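Local coordinates for protein cysteine hydrolase (Staphylococcus aureus, PDB 6KUA) that probably hydrolyses nicotinamide to nicotinic acid and ammonia, as a zinc-containing nicotinamidase of the isochorismatase-like cysteine hydrolase family, at residues 4-17 with 28-40. Numbering follows the deposited sequence.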
# COMPACT_ATOMS: atom_id res chain seq x y z
N ARG A 4 7.29 -18.54 -10.64
CA ARG A 4 8.37 -18.14 -9.74
C ARG A 4 9.16 -16.99 -10.35
O ARG A 4 9.23 -16.82 -11.57
CB ARG A 4 9.32 -19.32 -9.42
CG ARG A 4 9.97 -19.97 -10.64
CD ARG A 4 11.08 -20.98 -10.25
NE ARG A 4 12.00 -21.23 -11.37
CZ ARG A 4 13.21 -21.79 -11.26
NH1 ARG A 4 13.68 -22.18 -10.09
NH2 ARG A 4 13.96 -21.94 -12.34
N ALA A 5 9.75 -16.17 -9.48
CA ALA A 5 10.58 -15.07 -9.92
C ALA A 5 11.78 -14.98 -9.00
O ALA A 5 11.71 -15.35 -7.82
CB ALA A 5 9.81 -13.73 -9.96
N LEU A 6 12.89 -14.52 -9.56
CA LEU A 6 14.11 -14.30 -8.81
C LEU A 6 14.25 -12.81 -8.54
O LEU A 6 14.15 -12.00 -9.46
CB LEU A 6 15.31 -14.83 -9.59
CG LEU A 6 16.68 -14.62 -8.96
CD1 LEU A 6 16.83 -15.44 -7.70
CD2 LEU A 6 17.77 -14.98 -9.95
N LEU A 7 14.46 -12.45 -7.28
CA LEU A 7 14.69 -11.06 -6.90
C LEU A 7 16.15 -10.92 -6.49
O LEU A 7 16.57 -11.53 -5.49
CB LEU A 7 13.76 -10.63 -5.76
CG LEU A 7 12.26 -10.89 -5.93
CD1 LEU A 7 11.44 -10.28 -4.78
CD2 LEU A 7 11.76 -10.38 -7.28
N VAL A 8 16.90 -10.12 -7.23
CA VAL A 8 18.32 -9.87 -6.96
C VAL A 8 18.43 -8.48 -6.34
O VAL A 8 18.30 -7.47 -7.03
CB VAL A 8 19.18 -9.99 -8.22
CG1 VAL A 8 20.66 -9.76 -7.87
CG2 VAL A 8 18.96 -11.35 -8.86
N VAL A 9 18.68 -8.44 -5.03
CA VAL A 9 18.58 -7.21 -4.25
C VAL A 9 19.97 -6.59 -4.09
O VAL A 9 20.88 -7.21 -3.51
CB VAL A 9 17.93 -7.48 -2.89
CG1 VAL A 9 17.76 -6.18 -2.12
CG2 VAL A 9 16.57 -8.16 -3.08
N ASP A 10 20.12 -5.37 -4.62
CA ASP A 10 21.23 -4.45 -4.33
C ASP A 10 22.61 -5.08 -4.48
O ASP A 10 23.52 -4.84 -3.67
CB ASP A 10 21.07 -3.84 -2.94
CG ASP A 10 20.12 -2.68 -2.95
OD1 ASP A 10 20.32 -1.77 -3.78
OD2 ASP A 10 19.16 -2.68 -2.15
N TYR A 11 22.81 -5.85 -5.55
CA TYR A 11 24.11 -6.48 -5.78
C TYR A 11 25.01 -5.58 -6.63
O TYR A 11 25.45 -5.93 -7.72
CB TYR A 11 23.94 -7.85 -6.43
CG TYR A 11 25.14 -8.71 -6.18
CD1 TYR A 11 25.35 -9.26 -4.93
CD2 TYR A 11 26.09 -8.92 -7.17
CE1 TYR A 11 26.46 -10.04 -4.67
CE2 TYR A 11 27.21 -9.69 -6.93
CZ TYR A 11 27.39 -10.25 -5.67
OH TYR A 11 28.48 -11.03 -5.41
N SER A 12 25.28 -4.39 -6.09
CA SER A 12 26.00 -3.35 -6.79
C SER A 12 27.45 -3.25 -6.33
O SER A 12 27.81 -3.71 -5.24
CB SER A 12 25.32 -1.99 -6.59
OG SER A 12 25.63 -1.48 -5.31
N TYR A 13 28.27 -2.63 -7.18
CA TYR A 13 29.68 -2.39 -6.86
C TYR A 13 29.84 -1.68 -5.52
O TYR A 13 30.70 -2.05 -4.71
CB TYR A 13 30.32 -1.60 -8.00
CG TYR A 13 31.81 -1.31 -7.89
CD1 TYR A 13 32.75 -2.22 -8.36
CD2 TYR A 13 32.26 -0.11 -7.33
CE1 TYR A 13 34.12 -1.95 -8.27
CE2 TYR A 13 33.63 0.16 -7.24
CZ TYR A 13 34.55 -0.76 -7.70
OH TYR A 13 35.90 -0.49 -7.60
N ASP A 14 29.02 -0.66 -5.26
CA ASP A 14 29.16 0.12 -4.03
C ASP A 14 28.93 -0.72 -2.78
O ASP A 14 29.50 -0.42 -1.72
CB ASP A 14 28.21 1.32 -4.04
CG ASP A 14 28.87 2.58 -4.55
OD1 ASP A 14 30.12 2.60 -4.66
OD2 ASP A 14 28.14 3.55 -4.86
N PHE A 15 28.09 -1.76 -2.87
CA PHE A 15 27.82 -2.61 -1.72
C PHE A 15 28.74 -3.82 -1.63
O PHE A 15 28.90 -4.37 -0.54
CB PHE A 15 26.36 -3.12 -1.75
CG PHE A 15 25.36 -2.13 -1.25
CD1 PHE A 15 25.41 -1.65 0.05
CD2 PHE A 15 24.34 -1.67 -2.08
CE1 PHE A 15 24.49 -0.73 0.51
CE2 PHE A 15 23.41 -0.74 -1.63
CZ PHE A 15 23.48 -0.27 -0.33
N ILE A 16 29.32 -4.26 -2.75
CA ILE A 16 30.01 -5.55 -2.81
C ILE A 16 31.53 -5.38 -2.87
O ILE A 16 32.27 -6.17 -2.28
CB ILE A 16 29.50 -6.39 -4.00
CG1 ILE A 16 27.98 -6.56 -3.91
CG2 ILE A 16 30.17 -7.76 -4.03
CD1 ILE A 16 27.53 -7.16 -2.60
N ALA A 17 32.01 -4.37 -3.59
CA ALA A 17 33.43 -4.25 -3.90
C ALA A 17 34.22 -3.72 -2.70
O ALA A 17 33.71 -2.93 -1.90
CB ALA A 17 33.64 -3.34 -5.11
N GLY A 28 29.73 -10.56 0.64
CA GLY A 28 28.94 -10.30 -0.55
C GLY A 28 29.61 -10.78 -1.83
O GLY A 28 28.93 -11.12 -2.80
N GLN A 29 30.95 -10.78 -1.86
CA GLN A 29 31.68 -11.31 -3.00
C GLN A 29 31.61 -12.83 -3.06
O GLN A 29 31.67 -13.41 -4.15
CB GLN A 29 33.14 -10.85 -2.95
CG GLN A 29 33.32 -9.33 -2.85
CD GLN A 29 34.75 -8.91 -2.56
OE1 GLN A 29 35.70 -9.68 -2.78
NE2 GLN A 29 34.92 -7.69 -2.07
N ASN A 30 31.47 -13.49 -1.91
CA ASN A 30 31.43 -14.95 -1.89
C ASN A 30 30.11 -15.53 -2.38
O ASN A 30 30.01 -16.75 -2.52
CB ASN A 30 31.70 -15.46 -0.47
CG ASN A 30 33.04 -14.98 0.07
OD1 ASN A 30 34.09 -15.27 -0.50
ND2 ASN A 30 33.00 -14.28 1.19
N ILE A 31 29.08 -14.71 -2.63
CA ILE A 31 27.82 -15.22 -3.14
C ILE A 31 27.67 -15.01 -4.65
O ILE A 31 26.68 -15.47 -5.24
CB ILE A 31 26.63 -14.60 -2.38
CG1 ILE A 31 26.41 -13.15 -2.81
CG2 ILE A 31 26.86 -14.63 -0.89
CD1 ILE A 31 25.31 -12.46 -2.03
N GLU A 32 28.65 -14.35 -5.28
CA GLU A 32 28.59 -14.03 -6.70
C GLU A 32 28.34 -15.27 -7.56
O GLU A 32 27.45 -15.28 -8.42
CB GLU A 32 29.91 -13.34 -7.10
CG GLU A 32 30.08 -12.98 -8.57
CD GLU A 32 31.44 -12.35 -8.86
OE1 GLU A 32 31.54 -11.49 -9.76
OE2 GLU A 32 32.42 -12.71 -8.16
N ASP A 33 29.09 -16.34 -7.32
CA ASP A 33 28.94 -17.54 -8.14
C ASP A 33 27.55 -18.14 -7.99
O ASP A 33 26.97 -18.63 -8.97
CB ASP A 33 30.01 -18.57 -7.77
CG ASP A 33 31.33 -18.35 -8.50
OD1 ASP A 33 31.50 -17.29 -9.15
OD2 ASP A 33 32.20 -19.24 -8.39
N PHE A 34 26.99 -18.11 -6.77
CA PHE A 34 25.67 -18.70 -6.56
C PHE A 34 24.57 -17.87 -7.23
O PHE A 34 23.62 -18.41 -7.79
CB PHE A 34 25.39 -18.83 -5.06
CG PHE A 34 24.10 -19.52 -4.74
CD1 PHE A 34 22.92 -18.79 -4.59
CD2 PHE A 34 24.06 -20.90 -4.60
CE1 PHE A 34 21.73 -19.43 -4.28
CE2 PHE A 34 22.87 -21.54 -4.30
CZ PHE A 34 21.70 -20.80 -4.14
N ILE A 35 24.69 -16.55 -7.17
CA ILE A 35 23.69 -15.69 -7.80
C ILE A 35 23.71 -15.87 -9.32
O ILE A 35 22.65 -16.00 -9.95
CB ILE A 35 23.93 -14.22 -7.38
CG1 ILE A 35 23.66 -14.04 -5.88
CG2 ILE A 35 23.06 -13.29 -8.17
CD1 ILE A 35 23.77 -12.60 -5.43
N VAL A 36 24.91 -15.91 -9.91
CA VAL A 36 25.05 -16.12 -11.35
C VAL A 36 24.36 -17.42 -11.76
O VAL A 36 23.65 -17.47 -12.77
CB VAL A 36 26.55 -16.13 -11.74
CG1 VAL A 36 26.75 -16.64 -13.16
CG2 VAL A 36 27.16 -14.74 -11.58
N SER A 37 24.52 -18.46 -10.96
CA SER A 37 23.87 -19.71 -11.29
C SER A 37 22.37 -19.68 -11.03
O SER A 37 21.63 -20.45 -11.66
CB SER A 37 24.53 -20.87 -10.55
OG SER A 37 23.92 -21.10 -9.29
N ARG A 38 21.88 -18.83 -10.12
CA ARG A 38 20.42 -18.74 -9.97
C ARG A 38 19.82 -18.01 -11.16
O ARG A 38 18.74 -18.38 -11.64
CB ARG A 38 20.04 -18.02 -8.67
CG ARG A 38 20.50 -18.71 -7.39
CD ARG A 38 20.20 -20.20 -7.38
NE ARG A 38 18.77 -20.45 -7.43
CZ ARG A 38 18.21 -21.44 -8.12
NH1 ARG A 38 18.96 -22.29 -8.82
NH2 ARG A 38 16.88 -21.57 -8.11
N ILE A 39 20.50 -16.97 -11.65
CA ILE A 39 20.03 -16.23 -12.81
C ILE A 39 19.95 -17.16 -14.02
O ILE A 39 18.94 -17.18 -14.75
CB ILE A 39 20.93 -15.02 -13.08
CG1 ILE A 39 20.87 -14.04 -11.91
CG2 ILE A 39 20.53 -14.31 -14.38
CD1 ILE A 39 21.92 -12.95 -11.98
N ASN A 40 20.99 -17.96 -14.24
CA ASN A 40 20.98 -18.89 -15.36
C ASN A 40 19.87 -19.91 -15.21
O ASN A 40 19.22 -20.28 -16.20
CB ASN A 40 22.33 -19.58 -15.48
CG ASN A 40 23.37 -18.69 -16.12
OD1 ASN A 40 23.10 -18.03 -17.11
ND2 ASN A 40 24.57 -18.67 -15.56
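Gly28 O accepts a hydrogen bond from Tyr11 OH at 2.7 Å, the hydroxyl oxygen tilted somewhat out of the carbonyl plane. Next along the chain, Gln29 NE2 donates to Ile16 O over 3.1 Å, fairly straight at an N-H...O angle of 159°. Ile31 sets its CG1 between its own backbone N and carbonyl carbon (chi1 74°), which brings that atom within 3.6 Å of Tyr11 CE1. At the start of helix 32-40, Glu32 CB packs against the phenol oxygen, while Glu32 OE1 is hydrogen-bonded to the backbone N of Lys85. Ile35 CD1 sits 4.0 Å from the Tyr11 ring centroid, a CH-pi contact over one face; Ile16 CG1 lies over the opposite face, toward the rim. Ile35 CG2 also meets Val8 CG1. Farther on, Arg38 NH2 and Arg4 NH1 come within 3.8 Å, like charges probably offset by carboxylates: Glu128 pairs with Arg38, Asp47 and Asp41 with Arg4. Ile39 CG1 closes the apolar row against Leu6 CD2 at 3.8 Å. The helix runs nearly antiparallel (149°) to central strand 4-9, linking it to adjacent parallel strand 48-54 in a beta-alpha-beta crossover. The chemistry implies an apolar helix-on-strand core with a charged edge and, beyond the strand, a buried tyrosine fixed at its hydroxyl.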